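PDB 5APG: 16S rRNA aminocarboxypropyltransferase from Vulcanisaeta distributa, which probably transfers the aminocarboxypropyl group of S-adenosylmethionine onto an N1-methylpseudouridine of 16S rRNA, the last step in making a hypermodified base. Local coordinates for residues Trp73-Ala76 with Val77-Thr81; Glu128-Glu131 with Val132-Tyr136; Gly139-Phe142 with Ile143-Gln147. All blocks are in the same frame, centred on the assembly; numbering follows the deposited sequence.

Contact 1: Trp73-Ala76 with Val77-Thr81; sequences WKRA and VDVHT. With EEM ([(3S)-3-amino-4-hydroxy-4-oxo-butyl]-[[(2S,3S,4R,5R)-5-(6-aminopurin-9-yl)-3,4-dihydroxy-oxolan-2-yl]methyl]-methyl-selanium), chain D.
Ala76 and Arg75 meet Val77, Asp78, Val79 and His80 over one turn of helix 73-83. The carbonyl oxygen of Ala76 is gripped twice. His80 N reaches Ala76 O at 3.0 Å, and His80 ND1 reaches the same Ala76 O at 2.8 Å from the other face of the carbonyl plane. Ala76 O lies in the imidazole plane. The bond therefore fixes the rotation of the ring and places the ND1 proton. The ring's CE1 edge then faces the ligand, with His80 CE1 3.4 Å from EEM O3'.

The Arg75 side chain, bent at chi2 and chi3 (55° at chi3), runs forward along the helix beside that of Asp78. Arg75 NH2 donates to OD2 of Asp78 at 3.2 Å, within the guanidinium plane, and forms a salt bridge. CG2 of Val79 lies over one guanidinium face, 3.8 Å from Arg75 NH2.

On the ligand side, the selenium-bound methyl CE of EEM sits over the centre of the Trp73 indole, and CB of Ala76 is 3.8 Å from EEM CE. Trp73 NE1 is held by the carbonyl of Leu110. An alanine in place of Trp73 would probably open a gap beside this methyl and leave the Leu110 carbonyl without its donor. The turn forms one wall of the S-adenosylmethionine pocket of this SPOUT-fold enzyme, here filled by the selenium analogue.

Contact 2: Glu128-Glu131 with Val132-Tyr136; sequences EAME and VLRLY
Three backbone bonds join Glu128-Glu131 to Val132-Tyr136. Val132 N donates to Glu128 O at 3.0 Å. Leu133 N bonds to Ala129 O, also at 3.0 Å. Arg134 N bonds to Met130 O at 2.9 Å, but with a more bent N-H...O angle of 145°. Beyond them the pattern changes. Leu135 N turns to Val132 O at 3.2 Å, and Tyr136 N closes a type I turn onto Leu133 O.

The side chains lie against the same carbonyls. CG2 of Val132 is 3.4 Å from Glu128 O. The Leu133 side chain leans over Ala129 O, with its branch carbon CG 3.3 Å from that oxygen. Arg134 has CG anti to its carbonyl carbon (chi1 -76°), which lays the start of the chain against Met130 O. Its CD then meets CG of Met130, a selenomethionine, at 4.0 Å.

Val132 and Leu133 are buried against helix 112-122, on Ile113 and Ala117. At the end of the turn Tyr136 stacks with Trp138 and makes a cation-pi contact with Lys22; Leu135 O, within the turn, accepts from Lys22 NZ. The arrangement is the C-terminal end of an alpha-helix, where i to i+4 bonding gives way to a beta turn.

Contact 3: Gly139-Phe142 with Ile143-Gln147; sequences GPNF and IIINQ
The first turn of helix 141-153 is built here, where Asn141 and Phe142 meet Ile145 and Asn146. The chain enters through Gly139 and Pro140. Pro140 O receives two weak bonds, from Ile143 N at 3.1 Å and from Ile144 N at 3.4 Å. A stronger bond follows, Ile145 N to Asn141 O, at 2.9 Å and nearly straight (171°).

The main side-chain grip is that of Asn146 on Phe142. Asn146 ND2 donates to Phe142 O at 2.8 Å, in the carbonyl plane. The backbone N of Asn146 adds a weak bond to the same oxygen. Asn146 CG stands beside its own backbone N (chi1 -73°), which turns the amide back toward the preceding turn of the helix. The amide nitrogen also lies over one face of the Phe142 ring, offset toward the rim, with ND2 3.4 Å from Phe142 CE1. Ring and amide planes are far from parallel, so the two groups do not stack flat. The other end of the amide is also held: Asn146 OD1 accepts from the backbone N of Ile97. Bonds at both ends fix the rotation of this buried amide.

Asn141 crosses Ile145 at about a right angle, with Asn141 ND2 3.6 Å from Ile145 CG2. Its OD1 comes equally near to CB of Ile144. CG1 of Ile145 sits between its backbone N and carbonyl carbon (chi1 66°), and this brings it to 3.3 Å from Asn141 O.

The Phe142 ring packs on Glu114 and Ala118 of helix 112-122 and on Leu110 in the loop before it. Ile143 fits between that helix, at Tyr121, and helix 126-133, at Met130 and Leu133.

Contact 1 comes first in the chain, in helix 73-83, just after strand 66-70 of the parallel sheet. Contacts 2 and 3 follow in series, at the end of helix 126-133 and the start of helix 141-153. All three are local, so none closes a long loop and none nests in or crosses another. Contact 1 lies on the opposite side of the chain's centre from the other two, its centre about 26 Å from each of theirs. Contacts 2 and 3 touch where Leu133 CD2 lies 3.6 Å from Gly139 O and Leu133 O packs on Pro140 CD. The packing joins two successive helices; contact 1 sits between strand 66-70 and helix 170-182, on Ile69 and Met178.

Contact 1: Trp73-Ala76 with Val77-Thr81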
ATOM      1  N   TRP A  73       2.883   8.403   8.787  1.00 23.62           N
ATOM      2  CA  TRP A  73       1.925   9.068   7.908  1.00 25.55           C
ATOM      3  C   TRP A  73       2.068  10.584   7.981  1.00 29.03           C
ATOM      4  O   TRP A  73       1.741  11.292   7.028  1.00 27.38           O
ATOM      5  CB  TRP A  73       0.493   8.646   8.243  1.00 25.75           C
ATOM      6  CG  TRP A  73       0.075   7.408   7.500  1.00 23.35           C
ATOM      7  CD1 TRP A  73      -0.073   6.153   8.010  1.00 22.72           C
ATOM      8  CD2 TRP A  73      -0.217   7.311   6.099  1.00 21.13           C
ATOM      9  NE1 TRP A  73      -0.453   5.280   7.016  1.00 19.58           N
ATOM     10  CE2 TRP A  73      -0.544   5.965   5.832  1.00 18.16           C
ATOM     11  CE3 TRP A  73      -0.239   8.232   5.046  1.00 24.03           C
ATOM     12  CZ2 TRP A  73      -0.894   5.518   4.562  1.00 19.80           C
ATOM     13  CZ3 TRP A  73      -0.584   7.785   3.779  1.00 23.10           C
ATOM     14  CH2 TRP A  73      -0.908   6.439   3.548  1.00 19.96           C
ATOM     15  N   LYS A  74       2.579  11.081   9.104  1.00 27.08           N
ATOM     16  CA  LYS A  74       2.806  12.514   9.263  1.00 33.01           C
ATOM     17  C   LYS A  74       3.882  13.017   8.301  1.00 31.93           C
ATOM     18  O   LYS A  74       3.861  14.177   7.888  1.00 33.03           O
ATOM     19  CB  LYS A  74       3.187  12.847  10.710  1.00 34.44           C
ATOM     20  CG  LYS A  74       3.308  14.343  10.981  1.00 40.05           C
ATOM     21  CD  LYS A  74       3.224  14.664  12.465  1.00 45.84           C
ATOM     22  CE  LYS A  74       3.479  16.144  12.716  1.00 49.92           C
ATOM     23  NZ  LYS A  74       2.503  17.014  11.997  1.00 47.00           N
ATOM     24  N   ARG A  75       4.810  12.138   7.934  1.00 27.81           N
ATOM     25  CA  ARG A  75       5.888  12.491   7.010  1.00 28.46           C
ATOM     26  C   ARG A  75       5.662  11.986   5.583  1.00 28.91           C
ATOM     27  O   ARG A  75       6.418  12.337   4.678  1.00 27.88           O
ATOM     28  CB  ARG A  75       7.229  11.947   7.515  1.00 31.79           C
ATOM     29  CG  ARG A  75       7.774  12.637   8.753  1.00 39.36           C
ATOM     30  CD  ARG A  75       9.287  12.758   8.658  1.00 45.52           C
ATOM     31  NE  ARG A  75       9.685  13.429   7.422  1.00 53.71           N
ATOM     32  CZ  ARG A  75      10.902  13.371   6.894  1.00 55.54           C
ATOM     33  NH1 ARG A  75      11.856  12.666   7.489  1.00 57.08           N
ATOM     34  NH2 ARG A  75      11.168  14.017   5.765  1.00 52.40           N
ATOM     35  N   ALA A  76       4.633  11.164   5.390  1.00 26.77           N
ATOM     36  CA  ALA A  76       4.460  10.420   4.140  1.00 22.09           C
ATOM     37  C   ALA A  76       4.382  11.303   2.895  1.00 23.32           C
ATOM     38  O   ALA A  76       5.000  10.997   1.876  1.00 22.82           O
ATOM     39  CB  ALA A  76       3.223   9.538   4.226  1.00 20.71           C
ATOM     40  N   VAL A  77       3.627  12.394   2.969  1.00 24.09           N
ATOM     41  CA  VAL A  77       3.472  13.258   1.802  1.00 24.67           C
ATOM     42  C   VAL A  77       4.807  13.892   1.432  1.00 24.88           C
ATOM     43  O   VAL A  77       5.228  13.834   0.280  1.00 27.17           O
ATOM     44  CB  VAL A  77       2.422  14.360   2.034  1.00 24.36           C
ATOM     45  CG1 VAL A  77       2.340  15.272   0.822  1.00 27.39           C
ATOM     46  CG2 VAL A  77       1.064  13.739   2.322  1.00 25.16           C
ATOM     47  N   ASP A  78       5.484  14.471   2.417  1.00 26.71           N
ATOM     48  CA  ASP A  78       6.770  15.117   2.181  1.00 31.76           C
ATOM     49  C   ASP A  78       7.797  14.151   1.584  1.00 28.57           C
ATOM     50  O   ASP A  78       8.510  14.493   0.641  1.00 29.28           O
ATOM     51  CB  ASP A  78       7.312  15.711   3.481  1.00 33.72           C
ATOM     52  CG  ASP A  78       8.604  16.470   3.276  1.00 42.26           C
ATOM     53  OD1 ASP A  78       8.550  17.591   2.730  1.00 45.96           O
ATOM     54  OD2 ASP A  78       9.672  15.945   3.657  1.00 44.90           O
ATOM     55  N   VAL A  79       7.858  12.942   2.128  1.00 26.76           N
ATOM     56  CA  VAL A  79       8.849  11.961   1.694  1.00 26.99           C
ATOM     57  C   VAL A  79       8.602  11.491   0.261  1.00 26.16           C
ATOM     58  O   VAL A  79       9.520  11.474  -0.563  1.00 29.44           O
ATOM     59  CB  VAL A  79       8.871  10.741   2.636  1.00 26.59           C
ATOM     60  CG1 VAL A  79       9.677   9.600   2.022  1.00 27.46           C
ATOM     61  CG2 VAL A  79       9.428  11.141   3.996  1.00 32.33           C
ATOM     62  N   HIS A  80       7.362  11.121  -0.045  1.00 22.50           N
ATOM     63  CA  HIS A  80       7.048  10.615  -1.376  1.00 22.67           C
ATOM     64  C   HIS A  80       7.147  11.698  -2.449  1.00 28.17           C
ATOM     65  O   HIS A  80       7.570  11.424  -3.568  1.00 28.45           O
ATOM     66  CB  HIS A  80       5.654   9.988  -1.404  1.00 21.10           C
ATOM     67  CG  HIS A  80       5.580   8.655  -0.727  1.00 19.14           C
ATOM     68  ND1 HIS A  80       5.373   8.516   0.628  1.00 21.84           N
ATOM     69  CD2 HIS A  80       5.699   7.397  -1.221  1.00 18.43           C
ATOM     70  CE1 HIS A  80       5.366   7.231   0.941  1.00 20.51           C
ATOM     71  NE2 HIS A  80       5.558   6.533  -0.163  1.00 18.86           N
ATOM     72  N   THR A  81       6.764  12.925  -2.116  1.00 25.09           N
ATOM     73  CA  THR A  81       6.757  13.986  -3.117  1.00 28.75           C
ATOM     74  C   THR A  81       8.169  14.472  -3.439  1.00 34.34           C
ATOM     75  O   THR A  81       8.447  14.883  -4.566  1.00 39.90           O
ATOM     76  CB  THR A  81       5.896  15.189  -2.673  1.00 28.31           C
ATOM     77  OG1 THR A  81       6.352  15.673  -1.404  1.00 36.22           O
ATOM     78  CG2 THR A  81       4.430  14.790  -2.563  1.00 27.16           C
TER
HETATM   79  C2  EEM D1185      -0.539   3.513  -1.629  1.00 15.09           C
HETATM   80  N3  EEM D1185       0.277   3.086  -0.714  1.00 16.21           N
HETATM   81  C4  EEM D1185      -0.132   2.971   0.537  1.00 15.36           C
HETATM   82  C1' EEM D1185       1.824   2.022   1.816  1.00 16.83           C
HETATM   83  C2' EEM D1185       2.777   3.209   1.527  1.00 17.05           C
HETATM   84  C3' EEM D1185       2.983   3.731   2.798  1.00 19.84           C
HETATM   85  C4' EEM D1185       2.991   2.742   3.708  1.00 16.83           C
HETATM   86  C5' EEM D1185       2.331   3.071   4.996  1.00 18.24           C
HETATM   87  O   EEM D1185       2.436  -0.129   9.071  1.00 22.30           O
HETATM   88  C   EEM D1185       2.850   0.649   9.884  1.00 25.67           C
HETATM   89  OXT EEM D1185       3.531   0.263  10.819  1.00 30.37           O
HETATM   90  CA  EEM D1185       2.575   2.130   9.738  1.00 27.31           C
HETATM   91  N   EEM D1185       3.009   2.785  10.939  1.00 29.95           N
HETATM   92  CB  EEM D1185       3.357   2.587   8.516  1.00 25.03           C
HETATM   93  CG  EEM D1185       2.956   3.948   7.985  1.00 27.59           C
HETATM   94 SE   EEM D1185       3.519   4.160   6.097  0.89 24.04          SE
HETATM   95  CE  EEM D1185       3.227   5.982   5.509  1.00 20.49           C
HETATM   96  O4' EEM D1185       1.998   1.681   3.025  1.00 17.41           O
HETATM   97  O3' EEM D1185       4.134   4.662   2.845  1.00 20.11           O
HETATM   98  O2' EEM D1185       3.970   2.543   1.100  1.00 18.93           O
HETATM   99  N9  EEM D1185       0.448   2.575   1.680  1.00 15.12           N
HETATM  100  C8  EEM D1185      -0.473   2.682   2.617  1.00 16.66           C
HETATM  101  N7  EEM D1185      -1.605   3.140   2.133  1.00 15.66           N
HETATM  102  C5  EEM D1185      -1.437   3.330   0.813  1.00 14.80           C
HETATM  103  N1  EEM D1185      -1.789   3.871  -1.420  1.00 15.26           N
HETATM  104  C6  EEM D1185      -2.290   3.804  -0.222  1.00 15.65           C
HETATM  105  N6  EEM D1185      -3.619   4.194   0.038  1.00 13.90           N
HETATM  106  O   HOH W   1       2.253  13.466   5.293  1.00 27.52           O
HETATM  107  O   HOH W   2       4.363  15.123   4.989  1.00 29.39           O

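Contact 2: Glu128-Glu131 with Val132-Tyr136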
ATOM      1  N   GLU A 128      -0.922 -15.344  -1.381  1.00 18.23           N
ATOM      2  CA  GLU A 128       0.172 -14.607  -0.767  1.00 20.64           C
ATOM      3  C   GLU A 128      -0.335 -13.452   0.094  1.00 18.04           C
ATOM      4  O   GLU A 128       0.197 -13.194   1.173  1.00 18.47           O
ATOM      5  CB  GLU A 128       1.125 -14.079  -1.842  1.00 21.91           C
ATOM      6  CG  GLU A 128       1.914 -15.175  -2.557  1.00 26.17           C
ATOM      7  CD  GLU A 128       1.135 -15.839  -3.683  1.00 28.77           C
ATOM      8  OE1 GLU A 128      -0.042 -15.477  -3.903  1.00 25.65           O
ATOM      9  OE2 GLU A 128       1.710 -16.723  -4.355  1.00 35.77           O
ATOM     10  N   ALA A 129      -1.357 -12.755  -0.385  1.00 18.07           N
ATOM     11  CA  ALA A 129      -1.931 -11.649   0.371  1.00 16.47           C
ATOM     12  C   ALA A 129      -2.452 -12.132   1.723  1.00 17.26           C
ATOM     13  O   ALA A 129      -2.293 -11.453   2.741  1.00 16.79           O
ATOM     14  CB  ALA A 129      -3.043 -10.984  -0.419  1.00 14.53           C
HETATM   15  N   MSE A 130      -3.070 -13.309   1.729  1.00 18.09           N
HETATM   16  CA  MSE A 130      -3.613 -13.877   2.961  1.00 17.87           C
HETATM   17  C   MSE A 130      -2.504 -14.355   3.902  1.00 16.75           C
HETATM   18  O   MSE A 130      -2.596 -14.183   5.117  1.00 17.95           O
HETATM   19  CB  MSE A 130      -4.569 -15.032   2.646  1.00 20.65           C
HETATM   20  CG  MSE A 130      -5.215 -15.644   3.892  1.00 20.41           C
HETATM   21 SE   MSE A 130      -6.306 -14.301   4.814  1.00 30.60          SE
HETATM   22  CE  MSE A 130      -7.697 -14.107   3.467  1.00 25.40           C
ATOM     23  N   GLU A 131      -1.465 -14.970   3.344  1.00 18.66           N
ATOM     24  CA  GLU A 131      -0.315 -15.407   4.139  1.00 17.35           C
ATOM     25  C   GLU A 131       0.327 -14.227   4.863  1.00 15.91           C
ATOM     26  O   GLU A 131       0.738 -14.333   6.018  1.00 16.87           O
ATOM     27  CB  GLU A 131       0.720 -16.104   3.252  1.00 20.19           C
ATOM     28  CG  GLU A 131       0.252 -17.430   2.693  1.00 25.11           C
ATOM     29  CD  GLU A 131       1.126 -17.934   1.559  1.00 28.01           C
ATOM     30  OE1 GLU A 131       2.125 -17.262   1.218  1.00 25.98           O
ATOM     31  OE2 GLU A 131       0.807 -19.003   1.009  1.00 32.69           O
ATOM     32  N   VAL A 132       0.407 -13.102   4.162  1.00 17.07           N
ATOM     33  CA  VAL A 132       0.922 -11.861   4.726  1.00 16.19           C
ATOM     34  C   VAL A 132       0.012 -11.329   5.846  1.00 14.66           C
ATOM     35  O   VAL A 132       0.479 -11.010   6.938  1.00 16.99           O
ATOM     36  CB  VAL A 132       1.079 -10.790   3.616  1.00 16.37           C
ATOM     37  CG1 VAL A 132       1.119  -9.404   4.202  1.00 17.01           C
ATOM     38  CG2 VAL A 132       2.321 -11.065   2.779  1.00 15.91           C
ATOM     39  N   LEU A 133      -1.287 -11.254   5.575  1.00 16.38           N
ATOM     40  CA  LEU A 133      -2.240 -10.704   6.540  1.00 17.47           C
ATOM     41  C   LEU A 133      -2.358 -11.548   7.808  1.00 17.33           C
ATOM     42  O   LEU A 133      -2.631 -11.027   8.889  1.00 15.79           O
ATOM     43  CB  LEU A 133      -3.619 -10.558   5.896  1.00 14.68           C
ATOM     44  CG  LEU A 133      -3.730  -9.430   4.870  1.00 17.31           C
ATOM     45  CD1 LEU A 133      -5.048  -9.529   4.110  1.00 15.21           C
ATOM     46  CD2 LEU A 133      -3.589  -8.070   5.543  1.00 16.65           C
ATOM     47  N   ARG A 134      -2.147 -12.850   7.680  1.00 16.42           N
ATOM     48  CA  ARG A 134      -2.273 -13.741   8.826  1.00 17.44           C
ATOM     49  C   ARG A 134      -1.191 -13.490   9.887  1.00 17.18           C
ATOM     50  O   ARG A 134      -1.263 -14.031  10.984  1.00 18.15           O
ATOM     51  CB  ARG A 134      -2.261 -15.202   8.357  1.00 16.73           C
ATOM     52  CG  ARG A 134      -3.596 -15.630   7.735  1.00 16.79           C
ATOM     53  CD  ARG A 134      -3.574 -17.065   7.225  1.00 17.71           C
ATOM     54  NE  ARG A 134      -3.361 -18.024   8.301  1.00 15.58           N
ATOM     55  CZ  ARG A 134      -3.231 -19.336   8.115  1.00 18.21           C
ATOM     56  NH1 ARG A 134      -3.308 -19.845   6.892  1.00 18.33           N
ATOM     57  NH2 ARG A 134      -3.033 -20.138   9.154  1.00 18.39           N
ATOM     58  N   LEU A 135      -0.214 -12.637   9.575  1.00 15.55           N
ATOM     59  CA  LEU A 135       0.779 -12.217  10.566  1.00 16.66           C
ATOM     60  C   LEU A 135       0.168 -11.400  11.710  1.00 16.17           C
ATOM     61  O   LEU A 135       0.799 -11.219  12.751  1.00 16.65           O
ATOM     62  CB  LEU A 135       1.897 -11.408   9.903  1.00 16.15           C
ATOM     63  CG  LEU A 135       2.843 -12.181   8.981  1.00 17.58           C
ATOM     64  CD1 LEU A 135       3.932 -11.258   8.447  1.00 17.78           C
ATOM     65  CD2 LEU A 135       3.448 -13.372   9.717  1.00 16.40           C
ATOM     66  N   TYR A 136      -1.048 -10.897  11.510  1.00 15.97           N
ATOM     67  CA  TYR A 136      -1.785 -10.213  12.576  1.00 16.85           C
ATOM     68  C   TYR A 136      -3.148 -10.868  12.768  1.00 15.63           C
ATOM     69  O   TYR A 136      -3.732 -11.385  11.819  1.00 16.81           O
ATOM     70  CB  TYR A 136      -1.945  -8.715  12.263  1.00 16.96           C
ATOM     71  CG  TYR A 136      -0.651  -7.934  12.369  1.00 16.21           C
ATOM     72  CD1 TYR A 136      -0.214  -7.437  13.594  1.00 18.58           C
ATOM     73  CD2 TYR A 136       0.141  -7.708  11.249  1.00 17.09           C
ATOM     74  CE1 TYR A 136       0.974  -6.730  13.699  1.00 20.54           C
ATOM     75  CE2 TYR A 136       1.330  -7.000  11.343  1.00 16.54           C
ATOM     76  CZ  TYR A 136       1.739  -6.513  12.570  1.00 17.36           C
ATOM     77  OH  TYR A 136       2.922  -5.817  12.662  1.00 21.48           O
TER

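Contact 3: Gly139-Phe142 with Ile143-Gln147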
ATOM      1  N   GLY A 139      -5.567  -9.174  10.656  1.00 18.50           N
ATOM      2  CA  GLY A 139      -5.184  -9.143   9.250  1.00 17.50           C
ATOM      3  C   GLY A 139      -6.204  -9.651   8.240  1.00 16.11           C
ATOM      4  O   GLY A 139      -6.574  -8.923   7.318  1.00 16.72           O
ATOM      5  N   PRO A 140      -6.651 -10.908   8.385  1.00 16.55           N
ATOM      6  CA  PRO A 140      -7.603 -11.472   7.420  1.00 16.11           C
ATOM      7  C   PRO A 140      -8.886 -10.648   7.285  1.00 16.31           C
ATOM      8  O   PRO A 140      -9.478 -10.620   6.202  1.00 16.66           O
ATOM      9  CB  PRO A 140      -7.901 -12.857   8.002  1.00 19.73           C
ATOM     10  CG  PRO A 140      -6.633 -13.221   8.707  1.00 19.63           C
ATOM     11  CD  PRO A 140      -6.178 -11.927   9.339  1.00 17.54           C
ATOM     12  N   ASN A 141      -9.288  -9.972   8.358  1.00 16.24           N
ATOM     13  CA  ASN A 141     -10.488  -9.137   8.329  1.00 18.82           C
ATOM     14  C   ASN A 141     -10.384  -7.978   7.331  1.00 21.38           C
ATOM     15  O   ASN A 141     -11.399  -7.434   6.906  1.00 17.61           O
ATOM     16  CB  ASN A 141     -10.787  -8.583   9.722  1.00 18.20           C
ATOM     17  CG  ASN A 141     -12.209  -8.060   9.845  1.00 24.31           C
ATOM     18  OD1 ASN A 141     -13.156  -8.689   9.371  1.00 25.72           O
ATOM     19  ND2 ASN A 141     -12.364  -6.903  10.477  1.00 25.32           N
ATOM     20  N   PHE A 142      -9.160  -7.603   6.971  1.00 17.42           N
ATOM     21  CA  PHE A 142      -8.943  -6.570   5.959  1.00 15.01           C
ATOM     22  C   PHE A 142      -9.585  -6.955   4.633  1.00 17.74           C
ATOM     23  O   PHE A 142     -10.201  -6.127   3.966  1.00 18.52           O
ATOM     24  CB  PHE A 142      -7.450  -6.311   5.756  1.00 16.43           C
ATOM     25  CG  PHE A 142      -7.150  -5.317   4.670  1.00 16.23           C
ATOM     26  CD1 PHE A 142      -7.404  -3.970   4.859  1.00 17.17           C
ATOM     27  CD2 PHE A 142      -6.615  -5.732   3.460  1.00 16.81           C
ATOM     28  CE1 PHE A 142      -7.127  -3.048   3.860  1.00 18.22           C
ATOM     29  CE2 PHE A 142      -6.339  -4.816   2.456  1.00 18.94           C
ATOM     30  CZ  PHE A 142      -6.594  -3.473   2.660  1.00 18.25           C
ATOM     31  N   ILE A 143      -9.437  -8.221   4.253  1.00 16.41           N
ATOM     32  CA  ILE A 143     -10.060  -8.711   3.032  1.00 16.67           C
ATOM     33  C   ILE A 143     -11.573  -8.841   3.213  1.00 19.00           C
ATOM     34  O   ILE A 143     -12.338  -8.471   2.323  1.00 20.57           O
ATOM     35  CB  ILE A 143      -9.453 -10.055   2.595  1.00 21.28           C
ATOM     36  CG1 ILE A 143      -8.014  -9.832   2.122  1.00 19.15           C
ATOM     37  CG2 ILE A 143     -10.279 -10.691   1.481  1.00 22.52           C
ATOM     38  CD1 ILE A 143      -7.310 -11.088   1.676  1.00 25.78           C
ATOM     39  N   ILE A 144     -12.000  -9.342   4.369  1.00 19.48           N
ATOM     40  CA  ILE A 144     -13.428  -9.486   4.662  1.00 19.44           C
ATOM     41  C   ILE A 144     -14.196  -8.171   4.504  1.00 20.30           C
ATOM     42  O   ILE A 144     -15.193  -8.109   3.779  1.00 22.33           O
ATOM     43  CB  ILE A 144     -13.658 -10.022   6.090  1.00 21.35           C
ATOM     44  CG1 ILE A 144     -13.067 -11.430   6.237  1.00 23.66           C
ATOM     45  CG2 ILE A 144     -15.150 -10.025   6.437  1.00 21.85           C
ATOM     46  CD1 ILE A 144     -13.769 -12.477   5.396  1.00 28.62           C
ATOM     47  N   ILE A 145     -13.737  -7.119   5.175  1.00 19.19           N
ATOM     48  CA  ILE A 145     -14.481  -5.864   5.165  1.00 17.70           C
ATOM     49  C   ILE A 145     -14.322  -5.129   3.833  1.00 22.36           C
ATOM     50  O   ILE A 145     -15.115  -4.250   3.514  1.00 19.87           O
ATOM     51  CB  ILE A 145     -14.057  -4.935   6.326  1.00 18.37           C
ATOM     52  CG1 ILE A 145     -12.614  -4.459   6.153  1.00 21.36           C
ATOM     53  CG2 ILE A 145     -14.237  -5.637   7.670  1.00 22.74           C
ATOM     54  CD1 ILE A 145     -12.240  -3.338   7.103  1.00 21.29           C
ATOM     55  N   ASN A 146     -13.316  -5.502   3.045  1.00 18.57           N
ATOM     56  CA  ASN A 146     -13.119  -4.892   1.727  1.00 17.70           C
ATOM     57  C   ASN A 146     -13.489  -5.808   0.566  1.00 21.44           C
ATOM     58  O   ASN A 146     -13.217  -5.479  -0.589  1.00 20.64           O
ATOM     59  CB  ASN A 146     -11.663  -4.450   1.555  1.00 17.93           C
ATOM     60  CG  ASN A 146     -11.327  -3.233   2.380  1.00 18.25           C
ATOM     61  OD1 ASN A 146     -11.805  -2.135   2.100  1.00 18.64           O
ATOM     62  ND2 ASN A 146     -10.505  -3.419   3.408  1.00 17.09           N
ATOM     63  N   GLN A 147     -14.106  -6.945   0.874  1.00 22.01           N
ATOM     64  CA  GLN A 147     -14.292  -8.019  -0.104  1.00 24.25           C
ATOM     65  C   GLN A 147     -14.960  -7.565  -1.399  1.00 26.24           C
ATOM     66  O   GLN A 147     -14.479  -7.864  -2.490  1.00 25.97           O
ATOM     67  CB  GLN A 147     -15.106  -9.154   0.518  1.00 28.77           C
ATOM     68  CG  GLN A 147     -15.284 -10.353  -0.398  1.00 30.59           C
ATOM     69  CD  GLN A 147     -14.035 -11.207  -0.483  1.00 39.26           C
ATOM     70  OE1 GLN A 147     -13.339 -11.209  -1.500  1.00 45.24           O
ATOM     71  NE2 GLN A 147     -13.747 -11.949   0.585  1.00 41.42           N
TER